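SusD superfamily protein (Bacteroides fragilis, PDB 3L22) probably binds glycans at the bacterial outer membrane, as SusD-family proteins do, delivering them for uptake into the cell. Local coordinates at residues A[70-75]-A[415-420]; A[279-284]-A[301-306]. One frame throughout, in Å; residues are numbered along the deposited sequence. Where two conformers were deposited one is given.

Contact 1. Residues A[70-75]-A[415-420]; sequences YNMNVG and INVGPS. With ACT (acetate ion), chain M.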
# COMPACT_ATOMS: atom_id res chain seq x y z
N TYR A 70 5.53 -7.47 -13.46
CA TYR A 70 6.57 -6.50 -13.81
C TYR A 70 6.48 -6.08 -15.28
O TYR A 70 6.59 -4.90 -15.61
CB TYR A 70 7.99 -7.04 -13.54
CG TYR A 70 9.03 -6.00 -14.01
CD1 TYR A 70 9.26 -4.83 -13.25
CD2 TYR A 70 9.74 -6.16 -15.20
CE1 TYR A 70 10.16 -3.85 -13.70
CE2 TYR A 70 10.66 -5.19 -15.64
CZ TYR A 70 10.85 -4.04 -14.89
OH TYR A 70 11.74 -3.08 -15.33
N ASN A 71 6.26 -7.07 -16.13
CA ASN A 71 6.15 -6.87 -17.57
C ASN A 71 4.79 -6.35 -18.03
O ASN A 71 4.57 -6.20 -19.23
CB ASN A 71 6.47 -8.18 -18.29
CG ASN A 71 7.93 -8.50 -18.29
OD1 ASN A 71 8.79 -7.62 -18.18
ND2 ASN A 71 8.24 -9.79 -18.47
N MSE A 72 3.90 -6.05 -17.10
CA MSE A 72 2.60 -5.46 -17.44
C MSE A 72 1.86 -6.39 -18.40
O MSE A 72 1.32 -5.97 -19.42
CB MSE A 72 2.74 -4.05 -18.02
CG MSE A 72 3.57 -3.12 -17.21
SE MSE A 72 2.89 -2.79 -15.41
CE MSE A 72 1.35 -1.69 -15.86
N ASN A 73 1.82 -7.67 -18.02
CA ASN A 73 1.30 -8.69 -18.89
C ASN A 73 0.37 -9.66 -18.15
O ASN A 73 0.25 -10.79 -18.55
CB ASN A 73 2.47 -9.46 -19.52
CG ASN A 73 2.05 -10.29 -20.72
OD1 ASN A 73 1.29 -9.83 -21.56
ND2 ASN A 73 2.54 -11.53 -20.80
N VAL A 74 -0.30 -9.20 -17.11
CA VAL A 74 -1.11 -10.08 -16.28
C VAL A 74 -2.45 -10.36 -16.96
O VAL A 74 -3.12 -9.41 -17.43
CB VAL A 74 -1.35 -9.53 -14.86
CG1 VAL A 74 -2.43 -10.33 -14.16
CG2 VAL A 74 -0.02 -9.55 -14.07
N GLY A 75 -2.78 -11.65 -17.06
CA GLY A 75 -4.01 -12.14 -17.69
C GLY A 75 -4.98 -12.74 -16.67
O GLY A 75 -4.76 -12.67 -15.46
N ILE A 415 9.20 -1.11 -21.72
CA ILE A 415 7.82 -1.21 -21.35
C ILE A 415 7.24 0.19 -21.31
O ILE A 415 7.82 1.09 -20.70
CB ILE A 415 7.68 -1.91 -19.99
CG1 ILE A 415 8.18 -3.35 -20.10
CG2 ILE A 415 6.21 -1.93 -19.50
CD1 ILE A 415 8.55 -3.98 -18.76
N ASN A 416 6.13 0.40 -22.01
CA ASN A 416 5.48 1.71 -22.08
C ASN A 416 3.99 1.49 -22.20
O ASN A 416 3.46 1.25 -23.31
CB ASN A 416 6.04 2.54 -23.26
CG ASN A 416 5.53 4.00 -23.26
OD1 ASN A 416 4.66 4.36 -22.49
ND2 ASN A 416 6.07 4.82 -24.13
N VAL A 417 3.30 1.53 -21.07
CA VAL A 417 1.88 1.19 -21.00
C VAL A 417 1.14 2.35 -20.38
O VAL A 417 1.49 2.83 -19.29
CB VAL A 417 1.66 -0.12 -20.18
CG1 VAL A 417 0.16 -0.54 -20.19
CG2 VAL A 417 2.52 -1.23 -20.76
N GLY A 418 0.13 2.82 -21.09
CA GLY A 418 -0.66 3.98 -20.67
C GLY A 418 -2.12 3.67 -20.46
O GLY A 418 -2.57 2.56 -20.76
N PRO A 419 -2.88 4.65 -19.97
CA PRO A 419 -4.25 4.35 -19.58
C PRO A 419 -5.18 3.90 -20.69
O PRO A 419 -6.17 3.27 -20.36
CB PRO A 419 -4.76 5.66 -18.95
CG PRO A 419 -3.59 6.46 -18.70
CD PRO A 419 -2.50 6.02 -19.61
N SER A 420 -4.88 4.17 -21.97
CA SER A 420 -5.69 3.65 -23.08
C SER A 420 -5.35 2.21 -23.44
O SER A 420 -6.06 1.62 -24.23
CB SER A 420 -5.55 4.53 -24.31
OG SER A 420 -6.04 5.81 -24.01
C ACT M . -2.60 7.00 -23.19
O ACT M . -1.59 7.50 -23.77
OXT ACT M . -2.62 5.71 -23.04
CH3 ACT M . -3.73 7.91 -22.74

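Contact 2. Residues A[279-284]-A[301-306]; sequences IDTKSG and AFKGEK. With EDO (1,2-ethanediol), chain Y.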
# COMPACT_ATOMS: atom_id res chain seq x y z
N ILE A 279 17.36 -3.40 -7.78
CA ILE A 279 17.16 -1.98 -7.98
C ILE A 279 17.34 -1.69 -9.48
O ILE A 279 18.29 -2.20 -10.08
CB ILE A 279 18.19 -1.16 -7.23
CG1 ILE A 279 18.11 -1.41 -5.71
CG2 ILE A 279 18.02 0.37 -7.57
CD1 ILE A 279 19.29 -0.85 -4.95
N ASP A 280 16.43 -0.91 -10.07
CA ASP A 280 16.63 -0.42 -11.46
C ASP A 280 17.59 0.75 -11.47
O ASP A 280 17.18 1.94 -11.39
CB ASP A 280 15.31 -0.02 -12.13
CG ASP A 280 15.47 0.26 -13.62
OD1 ASP A 280 16.60 0.52 -14.09
OD2 ASP A 280 14.44 0.17 -14.33
N THR A 281 18.87 0.43 -11.58
CA THR A 281 19.89 1.47 -11.58
C THR A 281 20.15 2.02 -13.00
O THR A 281 20.82 3.00 -13.13
CB THR A 281 21.21 0.97 -11.01
OG1 THR A 281 21.61 -0.19 -11.76
CG2 THR A 281 21.05 0.63 -9.52
N LYS A 282 19.61 1.41 -14.05
CA LYS A 282 19.77 1.98 -15.40
C LYS A 282 18.84 3.19 -15.62
O LYS A 282 19.24 4.16 -16.20
CB LYS A 282 19.47 0.91 -16.47
CG LYS A 282 19.60 1.42 -17.92
CD LYS A 282 19.06 0.44 -18.97
CE LYS A 282 18.95 1.09 -20.40
NZ LYS A 282 20.18 1.65 -21.09
N SER A 283 17.60 3.10 -15.15
CA SER A 283 16.54 4.03 -15.51
C SER A 283 15.59 4.45 -14.40
O SER A 283 14.74 5.31 -14.65
CB SER A 283 15.67 3.37 -16.60
OG SER A 283 16.43 3.06 -17.75
N GLY A 284 15.65 3.82 -13.23
CA GLY A 284 14.74 4.13 -12.13
C GLY A 284 15.28 5.26 -11.26
O GLY A 284 16.25 5.91 -11.62
N ALA A 301 22.41 2.83 3.24
CA ALA A 301 21.77 1.67 3.90
C ALA A 301 21.27 0.64 2.90
O ALA A 301 21.40 -0.55 3.14
CB ALA A 301 20.59 2.13 4.82
N PHE A 302 20.70 1.10 1.79
CA PHE A 302 19.88 0.21 0.96
C PHE A 302 20.36 -0.08 -0.46
O PHE A 302 19.82 -1.02 -1.09
CB PHE A 302 18.44 0.74 0.88
CG PHE A 302 17.86 1.09 2.21
CD1 PHE A 302 17.90 0.21 3.26
CD2 PHE A 302 17.24 2.31 2.39
CE1 PHE A 302 17.36 0.55 4.50
CE2 PHE A 302 16.66 2.64 3.60
CZ PHE A 302 16.75 1.79 4.66
N LYS A 303 21.32 0.70 -0.98
CA LYS A 303 21.80 0.44 -2.35
C LYS A 303 22.92 -0.58 -2.26
O LYS A 303 24.06 -0.25 -2.06
CB LYS A 303 22.24 1.73 -3.06
CG LYS A 303 22.69 1.52 -4.52
CD LYS A 303 22.93 2.83 -5.23
CE LYS A 303 23.24 2.64 -6.71
NZ LYS A 303 24.55 1.98 -6.91
N GLY A 304 22.57 -1.85 -2.43
CA GLY A 304 23.54 -2.92 -2.22
C GLY A 304 24.47 -3.16 -3.40
O GLY A 304 24.23 -2.69 -4.53
N GLU A 305 25.55 -3.88 -3.11
CA GLU A 305 26.44 -4.47 -4.12
C GLU A 305 25.57 -5.29 -5.07
O GLU A 305 24.62 -5.98 -4.60
CB GLU A 305 27.47 -5.41 -3.44
CG GLU A 305 28.54 -4.70 -2.54
CD GLU A 305 29.59 -5.65 -1.94
OE1 GLU A 305 29.87 -6.72 -2.53
OE2 GLU A 305 30.14 -5.32 -0.86
N LYS A 306 25.85 -5.21 -6.37
CA LYS A 306 25.16 -5.95 -7.41
C LYS A 306 23.71 -5.51 -7.54
O LYS A 306 22.90 -6.26 -8.08
CB LYS A 306 25.25 -7.47 -7.18
CG LYS A 306 26.63 -8.03 -6.64
CD LYS A 306 27.48 -8.71 -7.71
CE LYS A 306 28.73 -9.44 -7.14
C1 EDO Y . 19.42 -1.76 6.20
O1 EDO Y . 20.87 -1.75 6.00
C2 EDO Y . 18.84 -2.80 7.17
O2 EDO Y . 17.69 -3.47 6.60

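Contact 1. Residues A[70-75]-A[415-420]
Ile415 reaches from the strand toward the end of helix 67-70 and uses its two branches on different neighbours. Its CG2 methyl lies 3.7 Å from CG of Met72, deposited as selenomethionine. The longer branch is directed at the last helical turn, because CG1 stands anti to the carbonyl carbon (chi1 -64°) and CD1 continues outward from it. CD1 comes 4.0 Å from CE2 of the Tyr70 ring, approached obliquely, and also sits 3.8 Å from Tyr70 O and 3.7 Å from Asn71 OD1. A beta-branched isoleucine suits this place: it favours the strand backbone while its two arms fill separate positions.

Met72 is the next large contributor. It ends the helix in a Schellman motif, with a positive phi of 58° that turns the chain and directs CB toward the strand. Its unbranched, flexible chain is bent at both chi2 and chi3, folding compactly between neighbours. Val417, two residues along the strand from Ile415 and also directed at Met72, brings its CG2 methyl to 3.9 Å from Met72 CB. Phe406 and Lys408, on the partner strand 406-409, also touch Met72, so both strands of this hairpin pack on the helix terminus.

Farther along, the loop binds an acetate ion, probably from the crystallisation liquor, through a nearly straight bond of 2.9 Å from Ser420 N to OXT.

No hydrogen bond joins the two segments; hydrocarbon packing carries the contact. Lys408 supplies the polar complement: its NZ donates to Tyr70 O and makes a cation-pi contact with the Tyr70 ring. Its charge probably also favours the carbonyl-rich helix end, so the hairpin meets that end through both apolar contact and electrostatics.

Contact 2. Residues A[279-284]-A[301-306]
OD1 of Asp280, set between Ile279 and Thr281, the two residues that touch Lys303, accepts two backbone N-H groups of its own loop. Ser283 N lies 3.0 Å from OD1 and meets it from above the carboxylate plane, 48° out of it, forming an Asx motif; the bond from Lys282 N is weak. Gly284 N adds a backbone bond of 3.0 Å to Asp280 O. Aspartate, with a short acceptor-bearing side chain, is well suited to bracing so tight a turn.

Across the contact, Ile279 points its CD1 methyl at the backbone where helix 297-302 ends. That methyl is 3.8 Å from Lys303 CA and 3.9 Å from Phe302 O. Lys303 CG stands anti to its backbone nitrogen (chi1 -177°), starting an extended chain that passes Ile279 CD1 and brings CE to 4.1 Å from Thr281 CG2. Thr281 thereby divides its labour: the methyl meets the lysine's hydrocarbon, whereas OG1 is hydrogen-bonded to Asp307 OD2.

Phe302 leads its ring away from Ile279, with Ala301 CB over the centre of one face and Tyr240 meeting the ring nearly at right angles. The segments therefore associate by modest van der Waals contact, and the polar bonds that order the turn lie within the loop or run to other residues.

How the contacts relate
Contact 1 sets a strand edge on the turn that follows a short helix, and contact 2 a loop on the end of another helix; contact 2 falls within the long sequence span that contact 1 closes. Their centres are 23 Å apart, yet their nearest atoms approach to about 4 Å without touching, Tyr70 OH being 4.3 Å from Asp280 OD2. Strands bridge them: Tyr70 packs on strand 56-58, which pairs with strand 277-279 leading into contact 2, and Ser283 OG is hydrogen-bonded to Val409 O at the end of the strand that pairs with 414-417. A bound zinc ion lies about 8 Å from the side chain of Ile415, whereas contact 2 is remote from the metal sites.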